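Local coordinates for protein xylose isomerase-like TIM barrel (Anabaena variabilis ATCC 29413, PDB 2QW5) that binds a zinc ion and D-xylose in a TIM-barrel pocket and is probably a sugar (phosphate) isomerase or epimerase, at residues H187-G192 and S217-L222; I125-I130 and Y245-P250; A181-T186 and A279-N284. All blocks are in the same frame, centred on the assembly; numbering follows the deposited sequence.

In the fold
All three interactions are buried, and they illustrate how a TIM barrel divides its labour between scaffold and site. Interaction 2 lies near the middle of the chain, where strands 125-128 and 243-248 face each other across the barrel through apolar and aromatic side chains. Interaction 3, about 5 Å away between centres, uses strands 179-182 and 278-280, which lie next to 125-128 and 243-248 respectively, but meets through carboxylates on the zinc ion, which Gln247 of interaction 2 also binds. Interaction 1 sits farther out, among a loop, a helix and a second subunit, and meets the sugar through polar groups, with a hydrogen bond from His219. It joins interaction 2 where Ser217 N hydrogen-bonds to Gln247 O.

Interaction 1 (H187-G192 and S217-L222); sequences HWETPG and SAHEIL. With XLS (D-xylose), chain C.
Glu189 and His219 meet beside the bound D-xylose, a small example of two side chains converging on one sugar oxygen, O1. Their side chains cross at about a right angle, with the carboxylate and imidazole planes turned 61° apart, and OE2 of Glu189 lies at the ring edge, 3.4 Å from His219 CE1. The Glu189 chain is extended beyond CG, which carries its carboxylate to the sugar: OE1 stands 2.9 Å from O1 of D-xylose and is hydrogen-bonded to Tyr134. With CG beside the backbone N (chi1 -55°), the His219 ring swings toward the loop, and its NE2 donates to the same O1 over 3.2 Å, a bent bond with an N-H...O angle of 135°.

Away from the sugar, the contact turns apolar. CD2 of Leu222 approaches the Trp188 indole obliquely, 4.2 Å from CD1. His187 joins the helix through a water that binds its NE2 at 2.7 Å and donates to the backbone O of Leu222, while CE1 of His187 lies over one face of the Trp188 ring, toward its rim. A second subunit packs against the loop: Trp188 stacks on Trp188 of that subunit, and His187 ND1 bonds Arg294 O there.

Loop 187-192 follows strand 179-182, and helix 217-223 follows strand 211-216, so the contact joins two successive beta-alpha connections at the pocket end of the barrel.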
loop_
_atom_site.group_PDB
_atom_site.type_symbol
_atom_site.label_atom_id
_atom_site.label_comp_id
_atom_site.label_asym_id
_atom_site.label_seq_id
_atom_site.Cartn_x
_atom_site.Cartn_y
_atom_site.Cartn_z
ATOM N N HIS A 187 -19.177 4.143 3.990
ATOM C CA HIS A 187 -17.940 3.674 4.645
ATOM C C HIS A 187 -16.916 3.096 3.644
ATOM O O HIS A 187 -15.727 3.125 3.906
ATOM C CB HIS A 187 -18.260 2.574 5.661
ATOM C CG HIS A 187 -18.753 1.295 5.034
ATOM N ND1 HIS A 187 -17.926 0.221 4.785
ATOM C CD2 HIS A 187 -19.965 0.956 4.536
ATOM C CE1 HIS A 187 -18.621 -0.732 4.200
ATOM N NE2 HIS A 187 -19.859 -0.312 4.034
ATOM N N TRP A 188 -17.390 2.534 2.526
ATOM C CA TRP A 188 -16.497 2.053 1.482
ATOM C C TRP A 188 -15.593 3.128 0.915
ATOM O O TRP A 188 -14.483 2.797 0.484
ATOM C CB TRP A 188 -17.258 1.367 0.351
ATOM C CG TRP A 188 -17.676 -0.034 0.651
ATOM C CD1 TRP A 188 -18.932 -0.477 0.798
ATOM C CD2 TRP A 188 -16.822 -1.178 0.846
ATOM N NE1 TRP A 188 -18.938 -1.818 1.058
ATOM C CE2 TRP A 188 -17.654 -2.283 1.066
ATOM C CE3 TRP A 188 -15.439 -1.379 0.823
ATOM C CZ2 TRP A 188 -17.149 -3.576 1.303
ATOM C CZ3 TRP A 188 -14.938 -2.681 1.017
ATOM C CH2 TRP A 188 -15.803 -3.749 1.272
ATOM N N GLU A 189 -16.069 4.381 0.880
ATOM C CA GLU A 189 -15.321 5.503 0.323
ATOM C C GLU A 189 -14.677 6.472 1.295
ATOM O O GLU A 189 -13.731 7.100 0.901
ATOM C CB GLU A 189 -16.214 6.343 -0.584
ATOM C CG GLU A 189 -16.809 5.622 -1.764
ATOM C CD GLU A 189 -17.699 6.526 -2.584
ATOM O OE1 GLU A 189 -17.334 7.683 -2.838
ATOM O OE2 GLU A 189 -18.741 6.048 -3.024
ATOM N N THR A 190 -15.140 6.595 2.545
ATOM C CA THR A 190 -14.607 7.650 3.405
ATOM C C THR A 190 -14.908 7.295 4.856
ATOM O O THR A 190 -15.836 6.549 5.065
ATOM C CB THR A 190 -15.244 9.022 2.966
ATOM O OG1 THR A 190 -14.388 10.108 3.358
ATOM C CG2 THR A 190 -16.669 9.208 3.463
ATOM N N PRO A 191 -14.115 7.785 5.840
ATOM C CA PRO A 191 -14.345 7.417 7.263
ATOM C C PRO A 191 -15.603 7.946 7.926
ATOM O O PRO A 191 -16.107 7.318 8.874
ATOM C CB PRO A 191 -13.093 7.936 7.954
ATOM C CG PRO A 191 -12.673 9.063 7.106
ATOM C CD PRO A 191 -12.905 8.615 5.715
ATOM N N GLY A 192 -16.111 9.075 7.429
ATOM C CA GLY A 192 -17.344 9.652 7.916
ATOM C C GLY A 192 -17.539 11.071 7.437
ATOM O O GLY A 192 -16.620 11.635 6.883
ATOM N N SER A 217 -29.028 8.553 -3.017
ATOM C CA SER A 217 -29.646 7.230 -2.851
ATOM C C SER A 217 -28.642 6.073 -2.733
ATOM O O SER A 217 -28.886 5.144 -1.956
ATOM C CB SER A 217 -30.628 6.950 -3.987
ATOM O OG SER A 217 -29.967 6.938 -5.266
ATOM N N ALA A 218 -27.520 6.134 -3.477
ATOM C CA ALA A 218 -26.452 5.097 -3.386
ATOM C C ALA A 218 -25.884 5.020 -1.965
ATOM O O ALA A 218 -25.791 3.921 -1.394
ATOM C CB ALA A 218 -25.322 5.371 -4.373
ATOM N N HIS A 219 -25.558 6.182 -1.386
ATOM C CA HIS A 219 -25.051 6.240 0.015
ATOM C C HIS A 219 -26.094 5.882 1.040
ATOM O O HIS A 219 -25.750 5.202 2.045
ATOM C CB HIS A 219 -24.387 7.569 0.355
ATOM C CG HIS A 219 -23.281 7.930 -0.576
ATOM N ND1 HIS A 219 -22.271 7.052 -0.901
ATOM C CD2 HIS A 219 -23.022 9.073 -1.245
ATOM C CE1 HIS A 219 -21.460 7.631 -1.773
ATOM N NE2 HIS A 219 -21.860 8.878 -1.952
ATOM N N GLU A 220 -27.351 6.257 0.800
ATOM C CA GLU A 220 -28.452 5.919 1.743
ATOM C C GLU A 220 -28.684 4.406 1.812
ATOM O O GLU A 220 -28.754 3.819 2.893
ATOM C CB GLU A 220 -29.750 6.640 1.376
ATOM C CG GLU A 220 -30.939 6.380 2.341
ATOM C CD GLU A 220 -30.612 6.717 3.771
ATOM O OE1 GLU A 220 -29.885 7.707 3.975
ATOM O OE2 GLU A 220 -31.088 6.002 4.684
ATOM N N ILE A 221 -28.705 3.764 0.650
ATOM C CA ILE A 221 -28.905 2.323 0.573
ATOM C C ILE A 221 -27.727 1.554 1.169
ATOM O O ILE A 221 -27.964 0.597 1.919
ATOM C CB ILE A 221 -29.139 1.877 -0.867
ATOM C CG1 ILE A 221 -30.530 2.286 -1.372
ATOM C CG2 ILE A 221 -29.106 0.296 -0.951
ATOM C CD1 ILE A 221 -31.314 3.519 -0.697
ATOM N N LEU A 222 -26.482 1.946 0.829
ATOM C CA LEU A 222 -25.290 1.226 1.313
ATOM C C LEU A 222 -25.115 1.276 2.815
ATOM O O LEU A 222 -24.653 0.288 3.388
ATOM C CB LEU A 222 -23.980 1.660 0.627
ATOM C CG LEU A 222 -23.579 0.800 -0.595
ATOM C CD1 LEU A 222 -24.707 0.747 -1.630
ATOM C CD2 LEU A 222 -22.213 1.224 -1.222
HETATM C C1 XLS C . -18.340 10.708 -4.199
HETATM C C2 XLS C . -17.857 12.076 -3.731
HETATM C C3 XLS C . -16.406 12.440 -4.206
HETATM C C4 XLS C . -16.213 13.899 -4.571
HETATM O O1 XLS C . -19.170 9.816 -3.447
HETATM O O2 XLS C . -18.814 13.096 -4.016
HETATM O O3 XLS C . -15.842 11.727 -5.308
HETATM O O4 XLS C . -16.699 14.683 -3.519
HETATM O O HOH W 1 -22.084 -0.852 2.544
#

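Interaction 2 (I125-I130 and Y245-P250); sequences IMMGPI and YVQVSP. With ZN (zinc ion), chain D.
Strands 125-128 and 245-248 approach to 9.6 Å between axes, with their N-to-C directions 55° apart, and Ile125 and Tyr245 have the closest CA atoms. Such a spacing is bridged by side chains, as across the interior of a barrel. Ile125 covers the Tyr245 ring: CG2 sits over one face in a CH-pi contact, 4.1 Å from the centroid, and CD1 reaches Tyr245 CD1 at 3.3 Å. Selenomethionine Met127 comes to the ring edge instead, its SE 3.6 Å from Tyr245 CE2, a Met-aromatic contact. With CG lodged between backbone N and carbonyl carbon (chi1 58°), the Met127 chain bends twice, and SE also approaches Gln247 NE2, at 3.2 Å.

Gln247 arrives from the opposite direction. Its OE1 binds the zinc ion at 2.4 Å, while NE2 is hydrogen-bonded to Glu49, so both ends of the amide are held and its rotation is probably fixed. The Tyr245 hydroxyl shares Glu49 and also bonds Ser85.

Strand 211-216 adds Val214 against Met127, Tyr245 and Gln247, strand 278-280 packs Ala279 on Tyr245, and helix 101-120 covers Met126 on the outer side of the barrel.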
loop_
_atom_site.group_PDB
_atom_site.type_symbol
_atom_site.label_atom_id
_atom_site.label_comp_id
_atom_site.label_asym_id
_atom_site.label_seq_id
_atom_site.Cartn_x
_atom_site.Cartn_y
_atom_site.Cartn_z
ATOM N N ILE A 125 -26.132 25.834 -5.260
ATOM C CA ILE A 125 -25.900 24.635 -4.476
ATOM C C ILE A 125 -24.437 24.198 -4.615
ATOM O O ILE A 125 -23.957 23.965 -5.743
ATOM C CB ILE A 125 -26.801 23.468 -4.916
ATOM C CG1 ILE A 125 -28.296 23.787 -4.716
ATOM C CG2 ILE A 125 -26.476 22.219 -4.114
ATOM C CD1 ILE A 125 -29.217 22.769 -5.380
HETATM N N MSE A 126 -23.746 24.122 -3.470
HETATM C CA MSE A 126 -22.385 23.560 -3.372
HETATM C C MSE A 126 -22.537 22.371 -2.443
HETATM O O MSE A 126 -22.951 22.543 -1.266
HETATM C CB MSE A 126 -21.394 24.550 -2.783
HETATM C CG MSE A 126 -19.962 24.003 -2.707
HETATM SE SE MSE A 126 -18.714 25.282 -2.194
HETATM C CE MSE A 126 -18.202 24.654 -0.424
HETATM N N MSE A 127 -22.177 21.184 -2.939
HETATM C CA MSE A 127 -22.339 19.942 -2.164
HETATM C C MSE A 127 -21.073 19.130 -2.101
HETATM O O MSE A 127 -20.177 19.328 -2.904
HETATM C CB MSE A 127 -23.409 19.050 -2.803
HETATM C CG MSE A 127 -23.098 18.688 -4.276
HETATM SE SE MSE A 127 -23.579 16.939 -4.598
HETATM C CE MSE A 127 -22.338 15.920 -3.503
ATOM N N GLY A 128 -21.003 18.229 -1.129
ATOM C CA GLY A 128 -19.932 17.248 -1.094
ATOM C C GLY A 128 -19.411 17.000 0.293
ATOM O O GLY A 128 -20.018 17.453 1.253
ATOM N N PRO A 129 -18.304 16.224 0.392
ATOM C CA PRO A 129 -17.665 15.857 1.641
ATOM C C PRO A 129 -16.744 16.987 2.168
ATOM O O PRO A 129 -15.505 16.850 2.198
ATOM C CB PRO A 129 -16.901 14.593 1.259
ATOM C CG PRO A 129 -16.530 14.838 -0.188
ATOM C CD PRO A 129 -17.618 15.605 -0.772
ATOM N N ILE A 130 -17.390 18.044 2.678
ATOM C CA ILE A 130 -16.718 19.261 3.114
ATOM C C ILE A 130 -16.422 19.354 4.649
ATOM O O ILE A 130 -16.050 20.434 5.120
ATOM C CB ILE A 130 -17.450 20.526 2.596
ATOM C CG1 ILE A 130 -18.877 20.654 3.155
ATOM C CG2 ILE A 130 -17.472 20.534 0.995
ATOM C CD1 ILE A 130 -19.549 21.957 2.844
ATOM N N TYR A 245 -30.608 19.367 -1.286
ATOM C CA TYR A 245 -30.328 18.720 -2.579
ATOM C C TYR A 245 -30.558 17.228 -2.516
ATOM O O TYR A 245 -30.507 16.650 -1.444
ATOM C CB TYR A 245 -28.872 18.998 -2.922
ATOM C CG TYR A 245 -28.427 18.803 -4.360
ATOM C CD1 TYR A 245 -29.071 19.431 -5.434
ATOM C CD2 TYR A 245 -27.260 18.103 -4.636
ATOM C CE1 TYR A 245 -28.555 19.324 -6.762
ATOM C CE2 TYR A 245 -26.760 17.988 -5.945
ATOM C CZ TYR A 245 -27.400 18.588 -6.984
ATOM O OH TYR A 245 -26.889 18.428 -8.244
ATOM N N VAL A 246 -30.773 16.602 -3.673
ATOM C CA VAL A 246 -31.081 15.161 -3.762
ATOM C C VAL A 246 -30.423 14.607 -5.025
ATOM O O VAL A 246 -30.536 15.231 -6.084
ATOM C CB VAL A 246 -32.606 14.884 -3.828
ATOM C CG1 VAL A 246 -32.896 13.404 -4.117
ATOM C CG2 VAL A 246 -33.296 15.266 -2.533
ATOM N N GLN A 247 -29.734 13.464 -4.869
ATOM C CA GLN A 247 -29.073 12.750 -5.945
ATOM C C GLN A 247 -29.610 11.318 -6.088
ATOM O O GLN A 247 -29.842 10.618 -5.085
ATOM C CB GLN A 247 -27.586 12.701 -5.719
ATOM C CG GLN A 247 -26.915 14.015 -5.736
ATOM C CD GLN A 247 -25.438 13.851 -5.554
ATOM O OE1 GLN A 247 -24.996 13.121 -4.678
ATOM N NE2 GLN A 247 -24.659 14.483 -6.424
ATOM N N VAL A 248 -29.865 10.905 -7.334
ATOM C CA VAL A 248 -30.298 9.543 -7.642
ATOM C C VAL A 248 -29.086 8.888 -8.297
ATOM O O VAL A 248 -28.518 9.413 -9.282
ATOM C CB VAL A 248 -31.587 9.448 -8.501
ATOM C CG1 VAL A 248 -32.793 9.860 -7.621
ATOM C CG2 VAL A 248 -31.480 10.283 -9.785
ATOM N N SER A 249 -28.698 7.750 -7.729
ATOM C CA SER A 249 -27.506 7.014 -8.140
ATOM C C SER A 249 -27.684 5.581 -7.705
ATOM O O SER A 249 -28.070 5.347 -6.541
ATOM C CB SER A 249 -26.285 7.572 -7.423
ATOM O OG SER A 249 -25.101 7.056 -7.977
ATOM N N PRO A 250 -27.380 4.609 -8.589
ATOM C CA PRO A 250 -27.589 3.221 -8.221
ATOM C C PRO A 250 -26.496 2.757 -7.239
ATOM O O PRO A 250 -25.482 3.437 -7.098
ATOM C CB PRO A 250 -27.506 2.515 -9.581
ATOM C CG PRO A 250 -26.548 3.274 -10.326
ATOM C CD PRO A 250 -26.764 4.706 -9.918
HETATM ZN ZN ZN D . -23.084 11.696 -4.497
HETATM O O HOH W 2 -21.365 10.619 -4.431
#

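Interaction 3 (A181-T186 and A279-N284). With ZN (zinc ion), chain D; XLS (D-xylose), chain C.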
loop_
_atom_site.group_PDB
_atom_site.type_symbol
_atom_site.label_atom_id
_atom_site.label_comp_id
_atom_site.label_asym_id
_atom_site.label_seq_id
_atom_site.Cartn_x
_atom_site.Cartn_y
_atom_site.Cartn_z
ATOM N N ALA A 181 -24.593 21.812 0.870
ATOM C CA ALA A 181 -25.217 20.462 1.014
ATOM C C ALA A 181 -24.158 19.421 1.307
ATOM O O ALA A 181 -23.543 18.908 0.390
ATOM C CB ALA A 181 -26.010 20.106 -0.225
ATOM N N ILE A 182 -23.944 19.127 2.609
ATOM C CA ILE A 182 -22.978 18.131 3.078
ATOM C C ILE A 182 -23.506 16.734 2.768
ATOM O O ILE A 182 -24.684 16.447 2.969
ATOM C CB ILE A 182 -22.684 18.223 4.595
ATOM C CG1 ILE A 182 -22.178 19.612 5.008
ATOM C CG2 ILE A 182 -21.609 17.187 5.004
ATOM C CD1 ILE A 182 -22.093 19.840 6.595
ATOM N N GLU A 183 -22.618 15.857 2.308
ATOM C CA GLU A 183 -23.001 14.531 1.837
ATOM C C GLU A 183 -22.580 13.389 2.777
ATOM O O GLU A 183 -21.396 13.242 3.064
ATOM C CB GLU A 183 -22.373 14.308 0.444
ATOM C CG GLU A 183 -22.907 13.058 -0.271
ATOM C CD GLU A 183 -22.252 12.803 -1.612
ATOM O OE1 GLU A 183 -21.162 13.390 -1.859
ATOM O OE2 GLU A 183 -22.856 11.995 -2.394
ATOM N N PRO A 184 -23.558 12.595 3.283
ATOM C CA PRO A 184 -23.216 11.329 3.925
ATOM C C PRO A 184 -22.720 10.428 2.799
ATOM O O PRO A 184 -23.364 10.372 1.750
ATOM C CB PRO A 184 -24.548 10.812 4.467
ATOM C CG PRO A 184 -25.489 11.950 4.369
ATOM C CD PRO A 184 -25.018 12.798 3.269
ATOM N N ILE A 185 -21.555 9.818 2.984
ATOM C CA ILE A 185 -20.916 8.968 1.950
ATOM C C ILE A 185 -20.603 7.629 2.593
ATOM O O ILE A 185 -20.146 7.603 3.716
ATOM C CB ILE A 185 -19.640 9.649 1.420
ATOM C CG1 ILE A 185 -20.021 10.823 0.507
ATOM C CG2 ILE A 185 -18.734 8.681 0.637
ATOM C CD1 ILE A 185 -18.876 11.710 0.061
ATOM N N THR A 186 -20.798 6.550 1.861
ATOM C CA THR A 186 -20.570 5.198 2.336
ATOM C C THR A 186 -19.204 4.981 2.953
ATOM O O THR A 186 -18.218 5.581 2.523
ATOM C CB THR A 186 -20.763 4.128 1.211
ATOM O OG1 THR A 186 -20.530 2.822 1.763
ATOM C CG2 THR A 186 -19.827 4.333 0.012
ATOM N N ALA A 279 -30.552 15.341 -9.078
ATOM C CA ALA A 279 -29.368 15.091 -9.925
ATOM C C ALA A 279 -29.067 13.605 -10.142
ATOM O O ALA A 279 -29.049 12.849 -9.213
ATOM C CB ALA A 279 -28.167 15.754 -9.372
ATOM N N VAL A 280 -28.880 13.217 -11.404
ATOM C CA VAL A 280 -28.436 11.880 -11.775
ATOM C C VAL A 280 -26.914 11.896 -11.568
ATOM O O VAL A 280 -26.231 12.668 -12.222
ATOM C CB VAL A 280 -28.747 11.578 -13.276
ATOM C CG1 VAL A 280 -27.981 10.326 -13.764
ATOM C CG2 VAL A 280 -30.248 11.454 -13.473
ATOM N N GLU A 281 -26.403 11.081 -10.640
ATOM C CA GLU A 281 -24.963 11.018 -10.388
ATOM C C GLU A 281 -24.388 9.634 -10.726
ATOM O O GLU A 281 -24.462 8.705 -9.935
ATOM C CB GLU A 281 -24.631 11.402 -8.970
ATOM C CG GLU A 281 -23.123 11.710 -8.840
ATOM C CD GLU A 281 -22.730 12.067 -7.458
ATOM O OE1 GLU A 281 -23.136 11.284 -6.564
ATOM O OE2 GLU A 281 -22.010 13.075 -7.275
ATOM N N ILE A 282 -23.825 9.529 -11.925
ATOM C CA ILE A 282 -23.246 8.313 -12.435
ATOM C C ILE A 282 -21.713 8.548 -12.544
ATOM O O ILE A 282 -21.252 9.515 -13.192
ATOM C CB ILE A 282 -23.876 7.948 -13.826
ATOM C CG1 ILE A 282 -25.382 7.610 -13.644
ATOM C CG2 ILE A 282 -23.123 6.763 -14.487
ATOM C CD1 ILE A 282 -26.109 7.304 -14.959
ATOM N N PHE A 283 -20.959 7.642 -11.925
ATOM C CA PHE A 283 -19.504 7.658 -11.898
ATOM C C PHE A 283 -19.046 6.750 -13.029
ATOM O O PHE A 283 -19.109 5.541 -12.928
ATOM C CB PHE A 283 -18.976 7.159 -10.551
ATOM C CG PHE A 283 -19.156 8.147 -9.454
ATOM C CD1 PHE A 283 -20.404 8.352 -8.899
ATOM C CD2 PHE A 283 -18.091 8.896 -8.990
ATOM C CE1 PHE A 283 -20.592 9.280 -7.860
ATOM C CE2 PHE A 283 -18.284 9.820 -7.919
ATOM C CZ PHE A 283 -19.544 9.997 -7.392
ATOM N N ASN A 284 -18.621 7.324 -14.143
ATOM C CA ASN A 284 -18.153 6.484 -15.255
ATOM C C ASN A 284 -16.814 5.801 -14.879
ATOM O O ASN A 284 -16.100 6.263 -13.991
ATOM C CB ASN A 284 -18.081 7.333 -16.525
ATOM C CG ASN A 284 -17.993 6.509 -17.779
ATOM O OD1 ASN A 284 -18.138 5.288 -17.726
ATOM N ND2 ASN A 284 -17.763 7.176 -18.939
HETATM ZN ZN ZN D . -23.084 11.696 -4.497
HETATM C C1 XLS C . -18.340 10.708 -4.199
HETATM C C2 XLS C . -17.857 12.076 -3.731
HETATM C C3 XLS C . -16.406 12.440 -4.206
HETATM C C4 XLS C . -16.213 13.899 -4.571
HETATM O O1 XLS C . -19.170 9.816 -3.447
HETATM O O2 XLS C . -18.814 13.096 -4.016
HETATM O O3 XLS C . -15.842 11.727 -5.308
HETATM O O4 XLS C . -16.699 14.683 -3.519
HETATM O O HOH W 2 -21.365 10.619 -4.431
#
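This is a contact made through a metal, at the C-terminal ends of two strands of the TIM barrel, where enzymes of this fold carry their active sites. Segments 181-186 and 279-284 begin in the last residues of strands 179-182 and 278-280 and run on into loops; their nearest CA atoms, those of Glu183 and Glu281, remain 12.9 Å apart. Two glutamates span the gap. The first torsions (chi1 -169° in Glu183, -164° in Glu281) set CG trans to the backbone nitrogen, and the extended chains beyond it bring the carboxylates to the zinc ion from nearly opposite sides. Glu183 OE2 and Glu281 OE1 each bind the metal at 2.1 Å and stand 4.2 Å apart; the cation between them probably offsets the repulsion of like charges. Asp216, Gln247 and a water complete the ligands.

The sugar lies beside this centre. Ile185 CD1 comes within 3.9 Å of D-xylose C2, and the Phe283 ring approaches obliquely, with CZ 3.5 Å from C1. The zinc-bound water lies unusually close to D-xylose O1, apparently donating to it. The other carboxylate oxygen of Glu183 turns to the sugar: D-xylose O2 donates to Glu183 OE1 over 3.2 Å.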